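Long-range contacts in ethylbenzene dehydrogenase beta-subunit (Aromatoleum aromaticum, PDB 2IVF), which is the iron-sulfur subunit of a three-chain enzyme, carrying three SF4 clusters and one F3S cluster, probably as an electron relay: residues P80-L88 and R188-K197; N152-L160 and K170-L178. One frame throughout, in Å; residues are numbered along the deposited sequence.

Contact 1: residues P80-L88 and R188-K197; sequences PQPGVLPTL and RHCVEACPYK. With F3S (Fe3-s4 cluster), chain R; SF4 (iron/sulfur cluster), chain S.
The short helix 189-193 of a ferredoxin-type cluster motif, which ends in Cys194-Pro195, is covered on its outer side by the irregular 80-88 loop, with Gly83 and Leu85 lying against Glu192. Cys190, whose side chain points away from the loop, binds FE4 of F3S through SG, and Cys194, just past the helix, binds FE1 of SF4. Without a side chain, Gly83 comes so close that its CA meets the Glu192 carbonyl O at 3.4 Å in a nearly straight CA-H...O contact (167° at the hydrogen). Beside it one water joins the two segments, accepting from Gly83 N at 2.9 Å and donating to Glu192 OE1 at 3.1 Å. Leu85 CG sits beside its own backbone N (chi1 -68°), which turns branch CD2 towards the helix; CD2 rests on Glu192 CG at 3.4 Å and reaches Val191 CB, while CD1 lies near Glu192 OE2. That carboxylate oxygen has its main partner elsewhere, in a salt bridge to a basic side chain of another protein chain. The Pro86 ring lies obliquely across both neighbours, CD on Val191 CG1 at 3.7 Å and CG on Lys197 CD. Bent at chi2 and chi4, Lys197 folds back beneath the helix end and brings NZ to Glu192 O at 3.0 Å. Its CE lies 3.1 Å from Val84 O, a buried carbonyl that finds no hydrogen-bond partner. Lys197 NZ also donates to Cys194 O at 2.8 Å, on the face of that carbonyl plane opposite the turn-closing Lys197 N.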
loop_
_atom_site.group_PDB
_atom_site.type_symbol
_atom_site.label_atom_id
_atom_site.label_comp_id
_atom_site.label_asym_id
_atom_site.label_seq_id
_atom_site.Cartn_x
_atom_site.Cartn_y
_atom_site.Cartn_z
ATOM N N PRO B 80 5.264 -28.555 30.349
ATOM C CA PRO B 80 4.183 -27.902 29.636
ATOM C C PRO B 80 3.521 -26.818 30.447
ATOM O O PRO B 80 3.329 -26.985 31.642
ATOM C CB PRO B 80 3.195 -29.032 29.364
ATOM C CG PRO B 80 3.547 -30.092 30.262
ATOM C CD PRO B 80 4.966 -29.972 30.613
ATOM N N GLN B 81 3.145 -25.725 29.790
ATOM C CA GLN B 81 2.620 -24.561 30.492
ATOM C C GLN B 81 1.171 -24.336 30.101
ATOM O O GLN B 81 0.844 -24.403 28.934
ATOM C CB GLN B 81 3.437 -23.305 30.152
ATOM C CG GLN B 81 4.919 -23.401 30.569
ATOM C CD GLN B 81 5.103 -23.751 32.041
ATOM O OE1 GLN B 81 4.681 -23.009 32.919
ATOM N NE2 GLN B 81 5.739 -24.883 32.311
ATOM N N PRO B 82 0.316 -23.999 31.073
ATOM C CA PRO B 82 -1.069 -23.737 30.720
ATOM C C PRO B 82 -1.140 -22.498 29.871
ATOM O O PRO B 82 -0.221 -21.665 29.882
ATOM C CB PRO B 82 -1.754 -23.541 32.069
ATOM C CG PRO B 82 -0.660 -23.076 32.976
ATOM C CD PRO B 82 0.579 -23.764 32.503
ATOM N N GLY B 83 -2.188 -22.401 29.069
ATOM C CA GLY B 83 -2.350 -21.266 28.196
ATOM C C GLY B 83 -3.781 -20.786 28.172
ATOM O O GLY B 83 -4.638 -21.374 28.805
ATOM N N VAL B 84 -4.031 -19.692 27.460
ATOM C CA VAL B 84 -5.382 -19.136 27.401
ATOM C C VAL B 84 -5.788 -18.896 25.966
ATOM O O VAL B 84 -4.947 -18.689 25.104
ATOM C CB VAL B 84 -5.531 -17.828 28.216
ATOM C CG1 VAL B 84 -5.165 -18.053 29.677
ATOM C CG2 VAL B 84 -4.712 -16.758 27.674
ATOM N N LEU B 85 -7.089 -18.905 25.718
ATOM C CA LEU B 85 -7.607 -18.840 24.383
ATOM C C LEU B 85 -7.721 -17.402 23.952
ATOM O O LEU B 85 -8.242 -16.561 24.699
ATOM C CB LEU B 85 -8.979 -19.497 24.302
ATOM C CG LEU B 85 -8.935 -21.004 24.500
ATOM C CD1 LEU B 85 -10.323 -21.536 24.716
ATOM C CD2 LEU B 85 -8.257 -21.669 23.326
ATOM N N PRO B 86 -7.243 -17.104 22.747
ATOM C CA PRO B 86 -7.547 -15.813 22.177
ATOM C C PRO B 86 -8.998 -15.654 21.782
ATOM O O PRO B 86 -9.691 -16.626 21.424
ATOM C CB PRO B 86 -6.697 -15.762 20.912
ATOM C CG PRO B 86 -5.830 -16.908 20.959
ATOM C CD PRO B 86 -6.395 -17.904 21.863
ATOM N N THR B 87 -9.421 -14.401 21.795
ATOM C CA THR B 87 -10.752 -14.039 21.376
ATOM C C THR B 87 -10.708 -13.681 19.896
ATOM O O THR B 87 -9.631 -13.603 19.286
ATOM C CB THR B 87 -11.226 -12.830 22.170
ATOM O OG1 THR B 87 -10.292 -11.774 21.912
ATOM C CG2 THR B 87 -11.325 -13.134 23.704
ATOM N N LEU B 88 -11.890 -13.478 19.300
ATOM C CA LEU B 88 -11.999 -13.046 17.922
ATOM C C LEU B 88 -11.261 -11.729 17.718
ATOM O O LEU B 88 -10.539 -11.538 16.716
ATOM C CB LEU B 88 -13.462 -12.848 17.530
ATOM C CG LEU B 88 -13.738 -12.359 16.104
ATOM C CD1 LEU B 88 -12.863 -13.119 15.136
ATOM C CD2 LEU B 88 -15.235 -12.484 15.759
ATOM N N ARG B 188 -9.746 -27.193 21.315
ATOM C CA ARG B 188 -8.901 -25.975 21.481
ATOM C C ARG B 188 -7.847 -26.013 22.610
ATOM O O ARG B 188 -7.242 -24.992 22.952
ATOM C CB ARG B 188 -9.789 -24.741 21.573
ATOM C CG ARG B 188 -10.374 -24.366 20.233
ATOM C CD ARG B 188 -11.529 -23.384 20.491
ATOM N NE ARG B 188 -12.757 -24.072 20.802
ATOM C CZ ARG B 188 -13.875 -23.475 21.196
ATOM N NH1 ARG B 188 -13.941 -22.161 21.354
ATOM N NH2 ARG B 188 -14.939 -24.214 21.411
ATOM N N HIS B 189 -7.520 -27.206 23.093
ATOM C CA HIS B 189 -6.356 -27.354 23.987
ATOM C C HIS B 189 -5.091 -26.984 23.236
ATOM O O HIS B 189 -4.196 -26.342 23.801
ATOM C CB HIS B 189 -6.260 -28.793 24.507
ATOM C CG HIS B 189 -7.493 -29.246 25.181
ATOM N ND1 HIS B 189 -7.969 -28.640 26.320
ATOM C CD2 HIS B 189 -8.350 -30.254 24.900
ATOM C CE1 HIS B 189 -9.084 -29.245 26.695
ATOM N NE2 HIS B 189 -9.331 -30.230 25.857
ATOM N N CYS B 190 -5.041 -27.361 21.955
ATOM C CA CYS B 190 -3.913 -27.064 21.060
ATOM C C CYS B 190 -3.697 -25.599 20.945
ATOM O O CYS B 190 -2.571 -25.135 20.914
ATOM C CB CYS B 190 -4.161 -27.634 19.663
ATOM S SG CYS B 190 -5.722 -27.011 18.892
ATOM N N VAL B 191 -4.783 -24.847 20.865
ATOM C CA VAL B 191 -4.671 -23.396 20.776
ATOM C C VAL B 191 -4.019 -22.782 22.026
ATOM O O VAL B 191 -3.128 -21.910 21.924
ATOM C CB VAL B 191 -6.049 -22.743 20.540
ATOM C CG1 VAL B 191 -5.898 -21.240 20.395
ATOM C CG2 VAL B 191 -6.718 -23.333 19.287
ATOM N N GLU B 192 -4.455 -23.226 23.194
ATOM C CA GLU B 192 -3.880 -22.773 24.448
ATOM C C GLU B 192 -2.401 -23.205 24.593
ATOM O O GLU B 192 -1.566 -22.483 25.135
ATOM C CB GLU B 192 -4.693 -23.355 25.630
ATOM C CG GLU B 192 -6.173 -22.949 25.682
ATOM C CD GLU B 192 -7.000 -23.814 26.632
ATOM O OE1 GLU B 192 -6.488 -24.807 27.164
ATOM O OE2 GLU B 192 -8.169 -23.498 26.825
ATOM N N ALA B 193 -2.105 -24.412 24.116
ATOM C CA ALA B 193 -0.778 -24.991 24.191
ATOM C C ALA B 193 0.257 -24.371 23.251
ATOM O O ALA B 193 1.428 -24.378 23.569
ATOM C CB ALA B 193 -0.865 -26.497 23.935
ATOM N N CYS B 194 -0.154 -23.922 22.087
ATOM C CA CYS B 194 0.776 -23.351 21.142
ATOM C C CYS B 194 1.182 -21.979 21.667
ATOM O O CYS B 194 0.357 -21.087 21.713
ATOM C CB CYS B 194 0.180 -23.201 19.749
ATOM S SG CYS B 194 1.192 -22.085 18.725
ATOM N N PRO B 195 2.464 -21.808 22.040
ATOM C CA PRO B 195 2.872 -20.561 22.657
ATOM C C PRO B 195 2.985 -19.457 21.649
ATOM O O PRO B 195 3.218 -18.317 22.030
ATOM C CB PRO B 195 4.241 -20.901 23.200
ATOM C CG PRO B 195 4.756 -21.873 22.252
ATOM C CD PRO B 195 3.595 -22.723 21.874
ATOM N N TYR B 196 2.863 -19.799 20.369
ATOM C CA TYR B 196 2.815 -18.780 19.297
ATOM C C TYR B 196 1.404 -18.346 18.893
ATOM O O TYR B 196 1.210 -17.441 18.024
ATOM C CB TYR B 196 3.533 -19.342 18.085
ATOM C CG TYR B 196 4.964 -19.638 18.361
ATOM C CD1 TYR B 196 5.946 -18.650 18.243
ATOM C CD2 TYR B 196 5.350 -20.903 18.714
ATOM C CE1 TYR B 196 7.298 -18.926 18.561
ATOM C CE2 TYR B 196 6.696 -21.212 18.999
ATOM C CZ TYR B 196 7.673 -20.220 18.908
ATOM O OH TYR B 196 8.974 -20.594 19.210
ATOM N N LYS B 197 0.419 -19.043 19.447
ATOM C CA LYS B 197 -0.993 -18.909 19.062
ATOM C C LYS B 197 -1.179 -18.963 17.562
ATOM O O LYS B 197 -1.840 -18.100 16.969
ATOM C CB LYS B 197 -1.614 -17.661 19.703
ATOM C CG LYS B 197 -1.622 -17.739 21.242
ATOM C CD LYS B 197 -2.572 -18.850 21.718
ATOM C CE LYS B 197 -2.504 -19.185 23.198
ATOM N NZ LYS B 197 -1.259 -19.855 23.668
HETATM FE FE1 F3S R . -9.010 -29.988 17.436
HETATM FE FE3 F3S R . -7.495 -31.269 19.202
HETATM FE FE4 F3S R . -7.169 -28.733 18.931
HETATM S S1 F3S R . -9.684 -31.571 18.804
HETATM S S2 F3S R . -9.152 -27.926 18.256
HETATM S S3 F3S R . -6.867 -30.277 17.377
HETATM S S4 F3S R . -7.136 -29.825 20.859
HETATM FE FE1 SF4 S . 2.272 -23.700 17.399
HETATM FE FE2 SF4 S . 2.106 -26.261 16.816
HETATM FE FE3 SF4 S . 4.542 -24.997 16.765
HETATM FE FE4 SF4 S . 2.688 -24.417 14.829
HETATM S S1 SF4 S . 3.735 -26.447 15.193
HETATM S S2 SF4 S . 3.932 -22.918 16.068
HETATM S S3 SF4 S . 0.757 -24.645 15.992
HETATM S S4 SF4 S . 3.239 -25.393 18.625
HETATM O O HOH W 1 -3.748 -24.829 28.563
#

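Contact 2: residues N152-L160 and K170-L178; sequences NHCTNPACL and KREDNGIVL. With SF4 (iron/sulfur cluster), chain S.
His153 and Val177 join the SF4-binding loop 152-160 to the antiparallel hairpin formed by strands 168-170 and 177-179, within the ferredoxin-type fold. The tightly packed part lies next to the cluster. Val177 N donates to His153 ND1 at 3.0 Å in an almost straight bond (175°) that arrives at the ring edge, near its plane, and so fixes the rotation of the imidazole. The Val177 side chain faces the metal site: CG1 touches Cys159 SG at 3.8 Å, and CG2 lies 3.9 Å from S1 of SF4. Pro157 adds CG against Val177 CG2, while Cys154 SG and Cys159 SG bind FE3 and FE2. Alongside, Lys170 runs straight as far as CE and turns only at its last torsion (chi4 65°), which carries NZ among carbonyl groups. NZ donates to Cys154 O at 2.7 Å from above the carbonyl plane, and to Gly175 O, also at 2.7 Å, in plane and on a lone pair. A weaker bond goes to His153 O, and Gln18 OE1 is a further partner. Towards solvent the fit is looser. Leu160 crosses Lys170 at about a right angle, CD1 3.8 Å from Lys170 N, and exposed Thr155 offers little more than its CA to Lys170 CE. Beyond, the turn 171-174 makes no contact with 152-160; there Asn174 OD1 accepts from Ile176 N in an Asx turn, and Arg171 NH1 forms a salt bridge to Glu65 of the alpha-subunit. Chemically, ND1 of His153 acts as an acceptor and so carries no proton, whereas the ammonium of Lys170, 6.5 Å from S1 of SF4 to NZ, probably adds some positive potential that would favour the reduced cluster.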
loop_
_atom_site.group_PDB
_atom_site.type_symbol
_atom_site.label_atom_id
_atom_site.label_comp_id
_atom_site.label_asym_id
_atom_site.label_seq_id
_atom_site.Cartn_x
_atom_site.Cartn_y
_atom_site.Cartn_z
ATOM N N ASN B 152 5.343 -22.342 13.006
ATOM C CA ASN B 152 6.746 -22.673 12.965
ATOM C C ASN B 152 7.029 -24.134 12.615
ATOM O O ASN B 152 8.179 -24.512 12.525
ATOM C CB ASN B 152 7.406 -22.273 14.312
ATOM C CG ASN B 152 7.268 -20.814 14.588
ATOM O OD1 ASN B 152 7.843 -19.990 13.860
ATOM N ND2 ASN B 152 6.421 -20.459 15.547
ATOM N N HIS B 153 5.996 -24.965 12.459
ATOM C CA HIS B 153 6.170 -26.387 12.193
ATOM C C HIS B 153 7.234 -26.996 13.037
ATOM O O HIS B 153 8.172 -27.669 12.572
ATOM C CB HIS B 153 6.337 -26.633 10.701
ATOM C CG HIS B 153 5.169 -26.146 9.933
ATOM N ND1 HIS B 153 3.996 -26.870 9.835
ATOM C CD2 HIS B 153 4.926 -24.954 9.337
ATOM C CE1 HIS B 153 3.109 -26.168 9.159
ATOM N NE2 HIS B 153 3.652 -25.008 8.834
ATOM N N CYS B 154 7.026 -26.764 14.335
ATOM C CA CYS B 154 7.957 -27.101 15.364
ATOM C C CYS B 154 8.411 -28.547 15.352
ATOM O O CYS B 154 7.686 -29.469 14.944
ATOM C CB CYS B 154 7.324 -26.756 16.713
ATOM S SG CYS B 154 6.826 -25.030 16.810
ATOM N N THR B 155 9.626 -28.737 15.838
ATOM C CA THR B 155 10.182 -30.090 16.037
ATOM C C THR B 155 9.568 -30.743 17.255
ATOM O O THR B 155 9.381 -31.962 17.294
ATOM C CB THR B 155 11.700 -29.975 16.246
ATOM O OG1 THR B 155 12.280 -29.371 15.087
ATOM C CG2 THR B 155 12.330 -31.320 16.500
ATOM N N ASN B 156 9.252 -29.936 18.275
ATOM C CA ASN B 156 8.571 -30.454 19.453
ATOM C C ASN B 156 7.270 -29.693 19.665
ATOM O O ASN B 156 7.177 -28.879 20.585
ATOM C CB ASN B 156 9.454 -30.343 20.665
ATOM C CG ASN B 156 8.770 -30.841 21.916
ATOM O OD1 ASN B 156 8.067 -31.849 21.870
ATOM N ND2 ASN B 156 8.930 -30.111 23.044
ATOM N N PRO B 157 6.276 -29.921 18.784
ATOM C CA PRO B 157 5.070 -29.093 18.750
ATOM C C PRO B 157 4.199 -29.272 19.977
ATOM O O PRO B 157 3.871 -30.412 20.363
ATOM C CB PRO B 157 4.347 -29.518 17.470
ATOM C CG PRO B 157 4.977 -30.754 17.021
ATOM C CD PRO B 157 6.288 -30.957 17.748
ATOM N N ALA B 158 3.867 -28.156 20.610
ATOM C CA ALA B 158 3.084 -28.195 21.833
ATOM C C ALA B 158 1.626 -28.474 21.500
ATOM O O ALA B 158 0.949 -29.146 22.253
ATOM C CB ALA B 158 3.234 -26.931 22.600
ATOM N N CYS B 159 1.183 -27.983 20.365
ATOM C CA CYS B 159 -0.165 -28.208 19.871
ATOM C C CYS B 159 -0.476 -29.687 19.773
ATOM O O CYS B 159 -1.502 -30.159 20.265
ATOM C CB CYS B 159 -0.291 -27.530 18.524
ATOM S SG CYS B 159 0.893 -28.070 17.235
ATOM N N LEU B 160 0.411 -30.424 19.133
ATOM C CA LEU B 160 0.263 -31.876 18.989
ATOM C C LEU B 160 0.133 -32.609 20.308
ATOM O O LEU B 160 -0.697 -33.521 20.461
ATOM C CB LEU B 160 1.453 -32.397 18.214
ATOM C CG LEU B 160 1.511 -33.878 17.788
ATOM C CD1 LEU B 160 2.474 -33.939 16.556
ATOM C CD2 LEU B 160 1.992 -34.775 18.872
ATOM N N LYS B 170 2.465 -34.527 12.763
ATOM C CA LYS B 170 3.606 -33.896 12.110
ATOM C C LYS B 170 4.038 -34.864 11.039
ATOM O O LYS B 170 4.359 -36.013 11.344
ATOM C CB LYS B 170 4.741 -33.703 13.092
ATOM C CG LYS B 170 5.908 -32.891 12.541
ATOM C CD LYS B 170 6.901 -32.564 13.668
ATOM C CE LYS B 170 8.199 -31.892 13.118
ATOM N NZ LYS B 170 7.957 -30.547 12.513
ATOM N N ARG B 171 4.009 -34.410 9.804
ATOM C CA ARG B 171 4.400 -35.228 8.678
ATOM C C ARG B 171 5.849 -35.634 8.826
ATOM O O ARG B 171 6.707 -34.802 9.108
ATOM C CB ARG B 171 4.194 -34.463 7.408
ATOM C CG ARG B 171 2.763 -34.457 6.895
ATOM C CD ARG B 171 2.768 -34.372 5.391
ATOM N NE ARG B 171 3.324 -35.602 4.815
ATOM C CZ ARG B 171 2.613 -36.573 4.251
ATOM N NH1 ARG B 171 1.291 -36.505 4.186
ATOM N NH2 ARG B 171 3.238 -37.649 3.769
ATOM N N GLU B 172 6.129 -36.923 8.696
ATOM C CA GLU B 172 7.507 -37.362 8.811
ATOM C C GLU B 172 8.328 -37.012 7.563
ATOM O O GLU B 172 9.540 -36.914 7.651
ATOM C CB GLU B 172 7.603 -38.859 9.114
ATOM C CG GLU B 172 6.997 -39.286 10.470
ATOM C CD GLU B 172 7.797 -38.784 11.681
ATOM O OE1 GLU B 172 8.380 -39.653 12.396
ATOM O OE2 GLU B 172 7.847 -37.539 11.907
ATOM N N ASP B 173 7.688 -36.796 6.423
ATOM C CA ASP B 173 8.435 -36.600 5.208
ATOM C C ASP B 173 9.015 -35.155 5.123
ATOM O O ASP B 173 10.120 -34.949 4.611
ATOM C CB ASP B 173 7.592 -37.013 3.984
ATOM C CG ASP B 173 6.399 -36.109 3.752
ATOM O OD1 ASP B 173 5.858 -35.596 4.754
ATOM O OD2 ASP B 173 5.983 -35.906 2.569
ATOM N N ASN B 174 8.295 -34.183 5.673
ATOM C CA ASN B 174 8.684 -32.776 5.544
ATOM C C ASN B 174 8.499 -31.879 6.789
ATOM O O ASN B 174 8.746 -30.655 6.738
ATOM C CB ASN B 174 7.932 -32.182 4.363
ATOM C CG ASN B 174 6.421 -32.381 4.462
ATOM O OD1 ASN B 174 5.861 -32.456 5.553
ATOM N ND2 ASN B 174 5.763 -32.490 3.310
ATOM N N GLY B 175 8.059 -32.494 7.881
ATOM C CA GLY B 175 7.886 -31.839 9.180
ATOM C C GLY B 175 6.687 -30.926 9.281
ATOM O O GLY B 175 6.558 -30.196 10.258
ATOM N N ILE B 176 5.790 -30.976 8.300
ATOM C CA ILE B 176 4.584 -30.148 8.344
ATOM C C ILE B 176 3.630 -30.667 9.401
ATOM O O ILE B 176 3.341 -31.901 9.466
ATOM C CB ILE B 176 3.881 -30.095 6.973
ATOM C CG1 ILE B 176 4.813 -29.440 5.930
ATOM C CG2 ILE B 176 2.581 -29.279 7.058
ATOM C CD1 ILE B 176 4.265 -29.509 4.463
ATOM N N VAL B 177 3.198 -29.735 10.258
ATOM C CA VAL B 177 2.290 -30.037 11.358
ATOM C C VAL B 177 0.895 -29.687 10.885
ATOM O O VAL B 177 0.658 -28.619 10.346
ATOM C CB VAL B 177 2.661 -29.254 12.632
ATOM C CG1 VAL B 177 1.608 -29.514 13.757
ATOM C CG2 VAL B 177 4.064 -29.637 13.060
ATOM N N LEU B 178 -0.010 -30.633 11.002
ATOM C CA LEU B 178 -1.369 -30.450 10.504
ATOM C C LEU B 178 -2.427 -30.850 11.530
ATOM O O LEU B 178 -2.225 -31.758 12.337
ATOM C CB LEU B 178 -1.583 -31.295 9.215
ATOM C CG LEU B 178 -0.735 -30.856 7.992
ATOM C CD1 LEU B 178 -0.871 -31.910 6.912
ATOM C CD2 LEU B 178 -1.118 -29.472 7.427
HETATM FE FE1 SF4 S . 2.272 -23.700 17.399
HETATM FE FE2 SF4 S . 2.106 -26.261 16.816
HETATM FE FE3 SF4 S . 4.542 -24.997 16.765
HETATM FE FE4 SF4 S . 2.688 -24.417 14.829
HETATM S S1 SF4 S . 3.735 -26.447 15.193
HETATM S S2 SF4 S . 3.932 -22.918 16.068
HETATM S S3 SF4 S . 0.757 -24.645 15.992
HETATM S S4 SF4 S . 3.239 -25.393 18.625
#

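Overall arrangement
The two contacts lie with centres about 16 Å apart and meet at one SF4 cluster, to which contact 2 gives Cys154 and Cys159 and contact 1 gives Cys194. Along the chain the order is 80-88, 152-160, 170-178, 188-197, so both segments of contact 2 fall between those of contact 1, and strand 177-179 leads on to helix 189-193. They also touch directly: Ala193 O packs on Ala158 CB at 3.3 Å, and Asn152 ND2 lies 3.3 Å from Tyr196 CG. Contact 2 backs the cluster with a hairpin; contact 1 covers the helix running from F3S to SF4, consistent with a chain of neighbouring redox centres.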